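Long-range contacts in glutathione S-transferase (Xanthomonas axonopodis pv. citri, PDB 6NV6), which probably conjugates the thiol of glutathione to electrophilic substrates, as a bacterial theta-class transferase: residues D99-T104 with I163-F168; G107-L112 with T134-L139; G115-P120 with E174-R179; A141-A146 with P183-W188. One frame throughout, in Å; residues are numbered along the deposited sequence.

Interaction 1 of 4, residues D99-T104 with I163-F168; sequences DWTTST and IPLGSF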
loop_
_atom_site.group_PDB
_atom_site.type_symbol
_atom_site.label_atom_id
_atom_site.label_comp_id
_atom_site.label_asym_id
_atom_site.label_seq_id
_atom_site.Cartn_x
_atom_site.Cartn_y
_atom_site.Cartn_z
ATOM N N ASP A 99 8.310 -6.688 0.264
ATOM C CA ASP A 99 9.656 -6.171 0.501
ATOM C C ASP A 99 10.057 -5.138 -0.547
ATOM O O ASP A 99 10.672 -4.118 -0.218
ATOM C CB ASP A 99 10.657 -7.317 0.506
ATOM C CG ASP A 99 10.771 -7.987 1.850
ATOM O OD1 ASP A 99 10.372 -7.374 2.865
ATOM O OD2 ASP A 99 11.270 -9.129 1.878
ATOM N N TRP A 100 9.731 -5.392 -1.816
ATOM C CA TRP A 100 10.119 -4.479 -2.886
ATOM C C TRP A 100 9.432 -3.119 -2.747
ATOM O O TRP A 100 10.030 -2.078 -3.054
ATOM C CB TRP A 100 9.801 -5.137 -4.229
ATOM C CG TRP A 100 10.101 -4.318 -5.449
ATOM C CD1 TRP A 100 11.228 -4.366 -6.202
ATOM C CD2 TRP A 100 9.232 -3.375 -6.089
ATOM N NE1 TRP A 100 11.135 -3.491 -7.262
ATOM C CE2 TRP A 100 9.915 -2.874 -7.214
ATOM C CE3 TRP A 100 7.944 -2.895 -5.811
ATOM C CZ2 TRP A 100 9.364 -1.919 -8.057
ATOM C CZ3 TRP A 100 7.392 -1.938 -6.660
ATOM C CH2 TRP A 100 8.104 -1.463 -7.764
ATOM N N THR A 101 8.181 -3.103 -2.287
ATOM C CA THR A 101 7.500 -1.832 -2.077
ATOM C C THR A 101 8.270 -0.968 -1.087
ATOM O O THR A 101 8.474 0.233 -1.315
ATOM C CB THR A 101 6.069 -2.075 -1.586
ATOM O OG1 THR A 101 5.316 -2.740 -2.605
ATOM C CG2 THR A 101 5.387 -0.759 -1.257
ATOM N N THR A 102 8.719 -1.568 0.010
ATOM C CA THR A 102 9.495 -0.818 0.986
ATOM C C THR A 102 10.919 -0.565 0.497
ATOM O O THR A 102 11.406 0.570 0.539
ATOM C CB THR A 102 9.499 -1.563 2.318
ATOM O OG1 THR A 102 8.148 -1.692 2.790
ATOM C CG2 THR A 102 10.344 -0.811 3.337
ATOM N N SER A 103 11.599 -1.609 0.018
ATOM C CA SER A 103 13.022 -1.487 -0.263
ATOM C C SER A 103 13.305 -0.595 -1.468
ATOM O O SER A 103 14.373 0.030 -1.531
ATOM C CB SER A 103 13.626 -2.875 -0.472
ATOM O OG SER A 103 13.490 -3.306 -1.813
ATOM N N THR A 104 12.385 -0.518 -2.430
ATOM C CA THR A 104 12.741 0.061 -3.719
ATOM C C THR A 104 11.798 1.174 -4.164
ATOM O O THR A 104 12.238 2.153 -4.768
ATOM C CB THR A 104 12.783 -1.047 -4.785
ATOM O OG1 THR A 104 13.744 -2.038 -4.404
ATOM C CG2 THR A 104 13.164 -0.490 -6.147
ATOM N N ILE A 163 -1.090 -5.847 -0.931
ATOM C CA ILE A 163 -1.567 -4.777 -0.067
ATOM C C ILE A 163 -0.560 -3.633 0.055
ATOM O O ILE A 163 -0.967 -2.473 -0.083
ATOM C CB ILE A 163 -1.959 -5.357 1.296
ATOM C CG1 ILE A 163 -3.269 -6.126 1.163
ATOM C CG2 ILE A 163 -2.083 -4.261 2.353
ATOM C CD1 ILE A 163 -3.690 -6.835 2.429
ATOM N N PRO A 164 0.741 -3.868 0.292
ATOM C CA PRO A 164 1.654 -2.712 0.425
ATOM C C PRO A 164 1.724 -1.843 -0.822
ATOM O O PRO A 164 1.490 -0.623 -0.731
ATOM C CB PRO A 164 3.000 -3.367 0.751
ATOM C CG PRO A 164 2.635 -4.656 1.378
ATOM C CD PRO A 164 1.413 -5.126 0.672
ATOM N N LEU A 165 2.018 -2.422 -1.996
ATOM C CA LEU A 165 2.022 -1.610 -3.216
ATOM C C LEU A 165 0.624 -1.095 -3.564
ATOM O O LEU A 165 0.489 0.016 -4.094
ATOM C CB LEU A 165 2.593 -2.402 -4.388
ATOM C CG LEU A 165 2.810 -1.589 -5.664
ATOM C CD1 LEU A 165 3.793 -0.440 -5.433
ATOM C CD2 LEU A 165 3.287 -2.481 -6.793
ATOM N N GLY A 166 -0.422 -1.883 -3.276
ATOM C CA GLY A 166 -1.779 -1.439 -3.544
ATOM C C GLY A 166 -2.151 -0.180 -2.785
ATOM O O GLY A 166 -2.920 0.648 -3.286
ATOM N N SER A 167 -1.605 -0.005 -1.579
ATOM C CA SER A 167 -1.908 1.198 -0.813
ATOM C C SER A 167 -1.155 2.412 -1.340
ATOM O O SER A 167 -1.634 3.543 -1.194
ATOM C CB SER A 167 -1.604 0.972 0.670
ATOM O OG SER A 167 -2.060 -0.294 1.117
ATOM N N PHE A 168 0.016 2.207 -1.948
ATOM C CA PHE A 168 0.703 3.320 -2.600
ATOM C C PHE A 168 0.055 3.667 -3.930
ATOM O O PHE A 168 -0.072 4.851 -4.269
ATOM C CB PHE A 168 2.176 2.988 -2.836
ATOM C CG PHE A 168 3.045 3.138 -1.620
ATOM C CD1 PHE A 168 3.594 4.359 -1.290
ATOM C CD2 PHE A 168 3.330 2.045 -0.816
ATOM C CE1 PHE A 168 4.406 4.490 -0.172
ATOM C CE2 PHE A 168 4.137 2.173 0.302
ATOM C CZ PHE A 168 4.675 3.407 0.624
#

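Interaction 2 of 4, residues G107-L112 with T134-L139; sequences GVFRDL and TQSGEL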
loop_
_atom_site.group_PDB
_atom_site.type_symbol
_atom_site.label_atom_id
_atom_site.label_comp_id
_atom_site.label_asym_id
_atom_site.label_seq_id
_atom_site.Cartn_x
_atom_site.Cartn_y
_atom_site.Cartn_z
ATOM N N GLY A 107 10.610 4.986 -1.134
ATOM C CA GLY A 107 11.454 6.145 -0.900
ATOM C C GLY A 107 11.351 7.169 -2.015
ATOM O O GLY A 107 11.073 8.348 -1.767
ATOM N N VAL A 108 11.562 6.734 -3.262
ATOM C CA VAL A 108 11.476 7.665 -4.384
ATOM C C VAL A 108 10.053 8.180 -4.534
ATOM O O VAL A 108 9.834 9.360 -4.832
ATOM C CB VAL A 108 12.004 7.019 -5.685
ATOM C CG1 VAL A 108 11.115 5.889 -6.146
ATOM C CG2 VAL A 108 12.147 8.069 -6.793
ATOM N N PHE A 109 9.056 7.327 -4.291
ATOM C CA PHE A 109 7.690 7.784 -4.482
ATOM C C PHE A 109 7.281 8.770 -3.403
ATOM O O PHE A 109 6.617 9.770 -3.698
ATOM C CB PHE A 109 6.709 6.625 -4.509
ATOM C CG PHE A 109 5.293 7.083 -4.638
ATOM C CD1 PHE A 109 4.797 7.497 -5.860
ATOM C CD2 PHE A 109 4.475 7.170 -3.534
ATOM C CE1 PHE A 109 3.495 7.952 -5.984
ATOM C CE2 PHE A 109 3.173 7.627 -3.659
ATOM C CZ PHE A 109 2.686 8.015 -4.889
ATOM N N ARG A 110 7.643 8.501 -2.145
ATOM C CA ARG A 110 7.336 9.472 -1.103
ATOM C C ARG A 110 7.972 10.815 -1.429
ATOM O O ARG A 110 7.404 11.871 -1.116
ATOM C CB ARG A 110 7.798 8.963 0.263
ATOM N N ASP A 111 9.124 10.790 -2.103
ATOM C CA ASP A 111 9.771 12.024 -2.533
ATOM C C ASP A 111 8.964 12.706 -3.628
ATOM O O ASP A 111 8.681 13.909 -3.547
ATOM C CB ASP A 111 11.189 11.722 -3.013
ATOM C CG ASP A 111 12.168 12.808 -2.648
ATOM O OD1 ASP A 111 12.228 13.169 -1.451
ATOM O OD2 ASP A 111 12.883 13.287 -3.561
ATOM N N LEU A 112 8.584 11.949 -4.664
ATOM C CA LEU A 112 7.702 12.484 -5.694
ATOM C C LEU A 112 6.448 13.063 -5.067
ATOM O O LEU A 112 6.062 14.201 -5.344
ATOM C CB LEU A 112 7.325 11.396 -6.703
ATOM C CG LEU A 112 6.322 11.887 -7.756
ATOM C CD1 LEU A 112 6.963 12.914 -8.674
ATOM C CD2 LEU A 112 5.753 10.737 -8.550
ATOM N N THR A 134 10.184 10.170 -12.963
ATOM C CA THR A 134 10.675 9.295 -14.017
ATOM C C THR A 134 11.090 7.941 -13.454
ATOM O O THR A 134 10.862 6.903 -14.083
ATOM C CB THR A 134 11.841 9.968 -14.748
ATOM O OG1 THR A 134 11.352 11.086 -15.505
ATOM C CG2 THR A 134 12.540 8.977 -15.681
ATOM N N GLN A 135 11.691 7.926 -12.267
ATOM C CA GLN A 135 12.141 6.658 -11.705
ATOM C C GLN A 135 10.990 5.878 -11.082
ATOM O O GLN A 135 10.918 4.650 -11.219
ATOM C CB GLN A 135 13.241 6.892 -10.677
ATOM C CG GLN A 135 13.984 5.623 -10.361
ATOM C CD GLN A 135 14.835 5.752 -9.136
ATOM O OE1 GLN A 135 15.068 4.770 -8.427
ATOM N NE2 GLN A 135 15.313 6.967 -8.867
ATOM N N SER A 136 10.106 6.573 -10.363
ATOM C CA SER A 136 8.844 5.971 -9.948
ATOM C C SER A 136 8.231 5.185 -11.099
ATOM O O SER A 136 7.910 3.992 -10.967
ATOM C CB SER A 136 7.884 7.063 -9.473
ATOM O OG SER A 136 8.266 7.563 -8.198
ATOM N N GLY A 137 8.124 5.848 -12.258
ATOM C CA GLY A 137 7.496 5.234 -13.417
ATOM C C GLY A 137 8.196 3.971 -13.884
ATOM O O GLY A 137 7.552 2.956 -14.166
ATOM N N GLU A 138 9.527 4.013 -13.984
ATOM C CA GLU A 138 10.217 2.842 -14.513
ATOM C C GLU A 138 10.323 1.740 -13.473
ATOM O O GLU A 138 10.400 0.562 -13.833
ATOM C CB GLU A 138 11.605 3.205 -15.050
ATOM C CG GLU A 138 11.594 3.968 -16.404
ATOM C CD GLU A 138 10.463 3.540 -17.376
ATOM O OE1 GLU A 138 10.528 2.414 -17.915
ATOM O OE2 GLU A 138 9.524 4.341 -17.627
ATOM N N LEU A 139 10.313 2.093 -12.191
ATOM C CA LEU A 139 10.149 1.073 -11.163
ATOM C C LEU A 139 8.790 0.402 -11.291
ATOM O O LEU A 139 8.691 -0.832 -11.321
ATOM C CB LEU A 139 10.314 1.689 -9.775
ATOM C CG LEU A 139 11.758 2.044 -9.388
ATOM C CD1 LEU A 139 11.822 2.793 -8.055
ATOM C CD2 LEU A 139 12.621 0.791 -9.373
#

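Interaction 3 of 4, residues G115-P120 with E174-R179; sequences GVVRTP and EMPIER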
loop_
_atom_site.group_PDB
_atom_site.type_symbol
_atom_site.label_atom_id
_atom_site.label_comp_id
_atom_site.label_asym_id
_atom_site.label_seq_id
_atom_site.Cartn_x
_atom_site.Cartn_y
_atom_site.Cartn_z
ATOM N N GLY A 115 6.987 16.587 -3.105
ATOM C CA GLY A 115 7.152 17.714 -4.000
ATOM C C GLY A 115 5.907 18.214 -4.717
ATOM O O GLY A 115 5.879 19.353 -5.185
ATOM N N VAL A 116 4.869 17.391 -4.818
ATOM C CA VAL A 116 3.743 17.665 -5.695
ATOM C C VAL A 116 2.484 17.986 -4.908
ATOM O O VAL A 116 1.724 18.879 -5.283
ATOM C CB VAL A 116 3.511 16.478 -6.654
ATOM C CG1 VAL A 116 2.281 16.700 -7.526
ATOM C CG2 VAL A 116 4.747 16.248 -7.501
ATOM N N VAL A 117 2.258 17.282 -3.808
ATOM C CA VAL A 117 1.045 17.454 -3.025
ATOM C C VAL A 117 1.281 18.310 -1.786
ATOM O O VAL A 117 0.321 18.889 -1.251
ATOM C CB VAL A 117 0.487 16.070 -2.637
ATOM C CG1 VAL A 117 -0.900 16.171 -2.000
ATOM C CG2 VAL A 117 0.490 15.174 -3.863
ATOM N N ARG A 118 2.530 18.436 -1.334
ATOM C CA ARG A 118 2.805 18.971 -0.015
ATOM C C ARG A 118 3.819 20.107 0.019
ATOM O O ARG A 118 3.912 20.782 1.049
ATOM C CB ARG A 118 3.277 17.839 0.915
ATOM C CG ARG A 118 2.120 16.985 1.413
ATOM C CD ARG A 118 2.560 15.812 2.282
ATOM N NE ARG A 118 1.427 14.934 2.586
ATOM C CZ ARG A 118 1.532 13.668 2.995
ATOM N NH1 ARG A 118 2.726 13.114 3.158
ATOM N NH2 ARG A 118 0.431 12.958 3.240
ATOM N N THR A 119 4.564 20.354 -1.052
ATOM C CA THR A 119 5.449 21.503 -0.965
ATOM C C THR A 119 4.939 22.648 -1.840
ATOM O O THR A 119 4.365 22.415 -2.911
ATOM C CB THR A 119 6.881 21.151 -1.386
ATOM O OG1 THR A 119 6.913 20.874 -2.791
ATOM C CG2 THR A 119 7.386 19.936 -0.619
ATOM N N PRO A 120 5.112 23.894 -1.392
ATOM C CA PRO A 120 4.736 25.043 -2.225
ATOM C C PRO A 120 5.676 25.195 -3.413
ATOM O O PRO A 120 6.875 24.914 -3.324
ATOM C CB PRO A 120 4.857 26.236 -1.265
ATOM C CG PRO A 120 4.832 25.643 0.107
ATOM C CD PRO A 120 5.496 24.304 -0.032
ATOM N N GLU A 174 -4.100 8.803 -8.444
ATOM C CA GLU A 174 -4.976 9.932 -8.172
ATOM C C GLU A 174 -4.211 11.216 -7.903
ATOM O O GLU A 174 -4.829 12.282 -7.836
ATOM C CB GLU A 174 -5.908 9.597 -7.004
ATOM C CG GLU A 174 -6.627 8.247 -7.183
ATOM C CD GLU A 174 -7.468 8.163 -8.469
ATOM O OE1 GLU A 174 -7.989 9.216 -8.899
ATOM O OE2 GLU A 174 -7.615 7.055 -9.045
ATOM N N MET A 175 -2.891 11.135 -7.752
ATOM C CA MET A 175 -1.977 12.269 -7.775
ATOM C C MET A 175 -2.146 13.100 -9.037
ATOM O O MET A 175 -2.373 12.549 -10.122
ATOM C CB MET A 175 -0.520 11.813 -7.714
ATOM C CG MET A 175 0.111 11.890 -6.368
ATOM S SD MET A 175 1.898 11.805 -6.552
ATOM C CE MET A 175 2.032 10.582 -7.835
ATOM N N PRO A 176 -1.991 14.418 -8.944
ATOM C CA PRO A 176 -2.002 15.250 -10.160
ATOM C C PRO A 176 -0.643 15.243 -10.854
ATOM O O PRO A 176 0.197 16.126 -10.689
ATOM C CB PRO A 176 -2.381 16.627 -9.614
ATOM C CG PRO A 176 -1.785 16.652 -8.238
ATOM C CD PRO A 176 -1.758 15.222 -7.729
ATOM N N ILE A 177 -0.403 14.198 -11.652
ATOM C CA ILE A 177 0.834 14.037 -12.407
ATOM C C ILE A 177 0.507 13.430 -13.768
ATOM O O ILE A 177 -0.589 12.916 -14.000
ATOM C CB ILE A 177 1.852 13.140 -11.678
ATOM C CG1 ILE A 177 1.236 11.766 -11.409
ATOM C CG2 ILE A 177 2.338 13.765 -10.374
ATOM C CD1 ILE A 177 2.247 10.656 -11.334
ATOM N N GLU A 178 1.484 13.484 -14.675
ATOM C CA GLU A 178 1.398 12.788 -15.954
ATOM C C GLU A 178 2.110 11.452 -15.797
ATOM O O GLU A 178 3.318 11.417 -15.527
ATOM C CB GLU A 178 2.007 13.602 -17.098
ATOM C CG GLU A 178 1.547 13.140 -18.481
ATOM C CD GLU A 178 1.943 14.074 -19.629
ATOM O OE1 GLU A 178 2.922 14.838 -19.488
ATOM O OE2 GLU A 178 1.259 14.040 -20.681
ATOM N N ARG A 179 1.354 10.353 -15.946
ATOM C CA ARG A 179 1.838 8.997 -15.724
ATOM C C ARG A 179 2.169 8.307 -17.037
ATOM O O ARG A 179 1.468 8.497 -18.032
ATOM C CB ARG A 179 0.794 8.163 -14.980
ATOM C CG ARG A 179 0.810 8.348 -13.480
ATOM C CD ARG A 179 -0.477 7.875 -12.835
ATOM N NE ARG A 179 -1.640 8.587 -13.353
ATOM C CZ ARG A 179 -2.155 9.687 -12.821
ATOM N NH1 ARG A 179 -3.127 10.329 -13.444
ATOM N NH2 ARG A 179 -1.649 10.197 -11.718
#

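Interaction 4 of 4, residues A141-A146 with P183-W188; sequences ARADAA and PHLQAW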
loop_
_atom_site.group_PDB
_atom_site.type_symbol
_atom_site.label_atom_id
_atom_site.label_comp_id
_atom_site.label_asym_id
_atom_site.label_seq_id
_atom_site.Cartn_x
_atom_site.Cartn_y
_atom_site.Cartn_z
ATOM N N ALA A 141 7.044 0.073 -13.832
ATOM C CA ALA A 141 7.062 -0.771 -15.023
ATOM C C ALA A 141 7.415 -2.216 -14.690
ATOM O O ALA A 141 6.949 -3.143 -15.366
ATOM C CB ALA A 141 8.049 -0.202 -16.040
ATOM N N ARG A 142 8.214 -2.431 -13.642
ATOM C CA ARG A 142 8.528 -3.793 -13.224
ATOM C C ARG A 142 7.294 -4.490 -12.658
ATOM O O ARG A 142 7.015 -5.651 -12.989
ATOM C CB ARG A 142 9.665 -3.779 -12.202
ATOM C CG ARG A 142 11.049 -3.479 -12.788
ATOM C CD ARG A 142 12.028 -3.096 -11.684
ATOM N NE ARG A 142 13.168 -2.317 -12.169
ATOM C CZ ARG A 142 14.120 -1.809 -11.386
ATOM N NH1 ARG A 142 14.082 -1.995 -10.074
ATOM N NH2 ARG A 142 15.118 -1.118 -11.914
ATOM N N ALA A 143 6.541 -3.802 -11.801
ATOM C CA ALA A 143 5.300 -4.377 -11.308
ATOM C C ALA A 143 4.300 -4.571 -12.445
ATOM O O ALA A 143 3.587 -5.585 -12.491
ATOM C CB ALA A 143 4.732 -3.481 -10.211
ATOM N N ASP A 144 4.234 -3.599 -13.367
ATOM C CA ASP A 144 3.377 -3.725 -14.541
ATOM C C ASP A 144 3.713 -4.981 -15.323
ATOM O O ASP A 144 2.819 -5.651 -15.851
ATOM C CB ASP A 144 3.514 -2.491 -15.435
ATOM C CG ASP A 144 2.621 -2.561 -16.674
ATOM O OD1 ASP A 144 3.072 -3.080 -17.721
ATOM O OD2 ASP A 144 1.457 -2.108 -16.606
ATOM N N ALA A 145 4.998 -5.318 -15.406
ATOM C CA ALA A 145 5.393 -6.531 -16.108
ATOM C C ALA A 145 4.953 -7.780 -15.352
ATOM O O ALA A 145 4.536 -8.772 -15.963
ATOM C CB ALA A 145 6.900 -6.532 -16.325
ATOM N N ALA A 146 5.037 -7.755 -14.021
ATOM C CA ALA A 146 4.594 -8.914 -13.257
ATOM C C ALA A 146 3.085 -9.079 -13.336
ATOM O O ALA A 146 2.576 -10.209 -13.319
ATOM C CB ALA A 146 5.046 -8.792 -11.801
ATOM N N PRO A 183 -0.555 -0.519 -18.418
ATOM C CA PRO A 183 -1.961 -0.938 -18.472
ATOM C C PRO A 183 -2.276 -2.144 -17.609
ATOM O O PRO A 183 -3.424 -2.303 -17.178
ATOM C CB PRO A 183 -2.174 -1.254 -19.960
ATOM C CG PRO A 183 -0.856 -0.870 -20.644
ATOM C CD PRO A 183 0.180 -0.991 -19.599
ATOM N N HIS A 184 -1.299 -3.019 -17.372
ATOM C CA HIS A 184 -1.553 -4.119 -16.448
ATOM C C HIS A 184 -1.606 -3.604 -15.016
ATOM O O HIS A 184 -2.510 -3.960 -14.246
ATOM C CB HIS A 184 -0.506 -5.218 -16.628
ATOM C CG HIS A 184 -0.338 -5.642 -18.053
ATOM N ND1 HIS A 184 -0.941 -6.771 -18.567
ATOM C CD2 HIS A 184 0.331 -5.067 -19.082
ATOM C CE1 HIS A 184 -0.640 -6.879 -19.849
ATOM N NE2 HIS A 184 0.129 -5.859 -20.185
ATOM N N LEU A 185 -0.658 -2.736 -14.656
ATOM C CA LEU A 185 -0.729 -2.039 -13.381
ATOM C C LEU A 185 -2.085 -1.377 -13.188
ATOM O O LEU A 185 -2.675 -1.465 -12.108
ATOM C CB LEU A 185 0.388 -0.999 -13.309
ATOM C CG LEU A 185 0.534 -0.302 -11.960
ATOM C CD1 LEU A 185 1.199 -1.228 -10.926
ATOM C CD2 LEU A 185 1.300 1.007 -12.133
ATOM N N GLN A 186 -2.601 -0.726 -14.234
ATOM C CA GLN A 186 -3.850 0.018 -14.111
ATOM C C GLN A 186 -5.057 -0.904 -13.958
ATOM O O GLN A 186 -5.959 -0.627 -13.157
ATOM C CB GLN A 186 -4.028 0.923 -15.325
ATOM C CG GLN A 186 -5.366 1.635 -15.358
ATOM C CD GLN A 186 -5.438 2.673 -16.451
ATOM O OE1 GLN A 186 -4.404 3.170 -16.908
ATOM N NE2 GLN A 186 -6.660 3.010 -16.882
ATOM N N ALA A 187 -5.107 -1.991 -14.735
ATOM C CA ALA A 187 -6.219 -2.932 -14.614
ATOM C C ALA A 187 -6.234 -3.588 -13.239
ATOM O O ALA A 187 -7.308 -3.913 -12.713
ATOM C CB ALA A 187 -6.135 -3.988 -15.716
ATOM N N TRP A 188 -5.049 -3.801 -12.657
ATOM C CA TRP A 188 -4.949 -4.295 -11.291
ATOM C C TRP A 188 -5.531 -3.287 -10.310
ATOM O O TRP A 188 -6.300 -3.652 -9.412
ATOM C CB TRP A 188 -3.481 -4.596 -10.990
ATOM C CG TRP A 188 -3.059 -4.814 -9.547
ATOM C CD1 TRP A 188 -3.326 -5.910 -8.765
ATOM C CD2 TRP A 188 -2.207 -3.963 -8.760
ATOM N NE1 TRP A 188 -2.722 -5.778 -7.542
ATOM C CE2 TRP A 188 -2.023 -4.599 -7.510
ATOM C CE3 TRP A 188 -1.587 -2.729 -8.987
ATOM C CZ2 TRP A 188 -1.251 -4.032 -6.479
ATOM C CZ3 TRP A 188 -0.812 -2.169 -7.962
ATOM C CH2 TRP A 188 -0.657 -2.823 -6.723
#

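Interaction 1 of 4, residues D99-T104 with I163-F168
T101 points its two branches in different ways across the contact, and both touch the neighbouring helix. Its OG1 packs against L165 CB at 3.3 Å, while its methyl CG2 reaches F168 and meets F168 CD2 at 3.5 Å, obliquely to the ring. A chi1 of -65° sets OG1 beside the backbone N and leaves CG2 opposite it, which sends the methyl toward the aromatic ring and turns the hydroxyl back along its own helix, where OG1 hydrogen-bonds to the carbonyl O of W97. The polar end of this buried threonine is thus satisfied at home; OG1 meets L165 by packing alone, and no hydrogen bond crosses the contact. Helices 88-118 and 163-174 pack here in the all-helical C-terminal domain of the glutathione transferase fold, their local axes 8.8 Å apart and inclined at 55°. P164 CB rests against T101 CG2 at 4.1 Å. W100 meets L165 through CZ3: L165 CD1 lies at the edge of the indole, near the ring plane, 4.1 Å from W100 CZ3, and one indole face is backed by T104 CB from the same helix. Beyond L165, A143 of helix 126-146 extends the packing, whereas I163 and S167 touch W20 of helix 13-25.

Interaction 2 of 4, residues G107-L112 with T134-L139
V108 and S136 form the centre of this contact, and the rotamer of the valine decides what it touches. With chi1 at 67°, CG1 takes the crowded position between backbone N and carbonyl carbon, and from there it meets L139 CD1 at 3.7 Å; the same methyl is also 3.9 Å from S136 OG. The other methyl, CG2, trails opposite the backbone N and lies 3.9 Å from Q135 NE2 at the solvent side. Q135 reaches that point through an extended chain, bringing NE2 to V108 CG2 at a slant. S136 lies at the closest point of the two backbones, its CA 5.9 Å from the CA of F109. Its hydroxyl bonds to A132 O, one turn earlier in its own helix, and its outer surface rests against carbon: OG is 3.8 Å from F109 CA and 4.1 Å from L112 CD2. Helices 88-118 and 126-146 of the C-terminal domain run mainly antiparallel here, at -138° with axes 9.1 Å apart. The ring of F109 swings past the serine, which lies near its plane at one edge, and continues to F168, A171 and W172 of helix 163-174. L112 instead packs on I129, A132 and L133 of helix 126-146.

Interaction 3 of 4, residues G115-P120 with E174-R179
V116 and V117 meet the turn M175-I177 through methyl groups, with one valine held more closely than the other. The denser half belongs to V116: its CG1 touches P176 O at 3.8 Å, and the same methyl lies 4.1 Å from both P176 CG and I177 CG2, so a single branch meets three atoms of two residues, P176 and I177. V116 and I177 meet at about a right angle. V117 is looser. Its CG2 reaches M175 CG at 4.1 Å, but its nearest approach to the proline ring, at P176 CD, is 4.5 Å, and P176 is exposed. M175 is more deeply placed, since its chain runs on to F109 and L112 of helix 88-118.

The chain segment 174-179 is no helix; M175 is the first residue to leave helix 163-174, and P176 is the centre of an inverse gamma turn. R179 folds back over this turn and donates from NH2 to M175 O (2.9 Å, 162°), a bond lying in the plane of its guanidinium, while the same nitrogen also bonds to W172 O. I177 O rests above one guanidinium face, toward its rim. Across the interface no hydrogen bond forms. The chemistry therefore divides the work: the bonds of R179 are consistent with holding the loop in shape, and contacts of carbon, with P176 O as the one polar atom touched, join the turn to the end of helix 88-118.

Interaction 4 of 4, residues A141-A146 with P183-W188
D144 and H184 bring their flat groups together at an angle, carboxylate and imidazole planes 74° apart, with D144 OD1 3.6 Å from H184 CD2. The carboxylate oxygen lies oblique to the imidazole. On the carboxylate, the other oxygen is approached from above the plane: the amide N of L185 donates to D144 OD2 at 2.9 Å, nearly straight (173°) and 39° out of that plane. The amide of H184 makes a second, weak and strongly bent bond to the same oxygen. P183, whose nitrogen carries no hydrogen, instead lays its ring carbon CD against D144 OD2 at 3.4 Å. At the edge of the W188 indole, in plane, lies L185 O, and the indole NE1 bonds to D162 OD2.

The aspartate gets there because CG is turned opposite the backbone N, throwing the carboxylate out beside its helix and onto the first turn of helix 183-193. H184 CB in turn covers the main chain of D144, 3.4 Å from D144 O. Apolar packing is thinner, A143 CB standing 4.3 Å from L185 CD1. The backbones come close, with 4.6 Å between the CA atoms of D144 and L185, and the helices cross steeply. A buried carboxylate at the start of a helix, with one good and one weak amide bond, may be favoured by the positive end of the helix dipole, and this one fastens helix 183-193 to helix 126-146 within the helical C-terminal domain of the transferase fold.

Overall arrangement
After the thioredoxin-like N-terminal part, helix 88-118 opens interactions 1, 2 and 3 in turn. Interaction 2 closes first, when helix 126-146 folds back along it; that same helix then opens interaction 4. Helix 163-174 next closes interaction 1, a longer loop within which interaction 2 lies entirely. The turn after that helix closes interaction 3, and helix 183-193 closes interaction 4. Interaction 3 therefore crosses the other three, interactions 1 and 4 cross as well, and 2 and 4 follow in series. Packing links neighbours directly: L139 joins interaction 2 to 1, M175 joins 3 to 2, and W188 joins 4 to 1, drawing four helices into one C-terminal bundle.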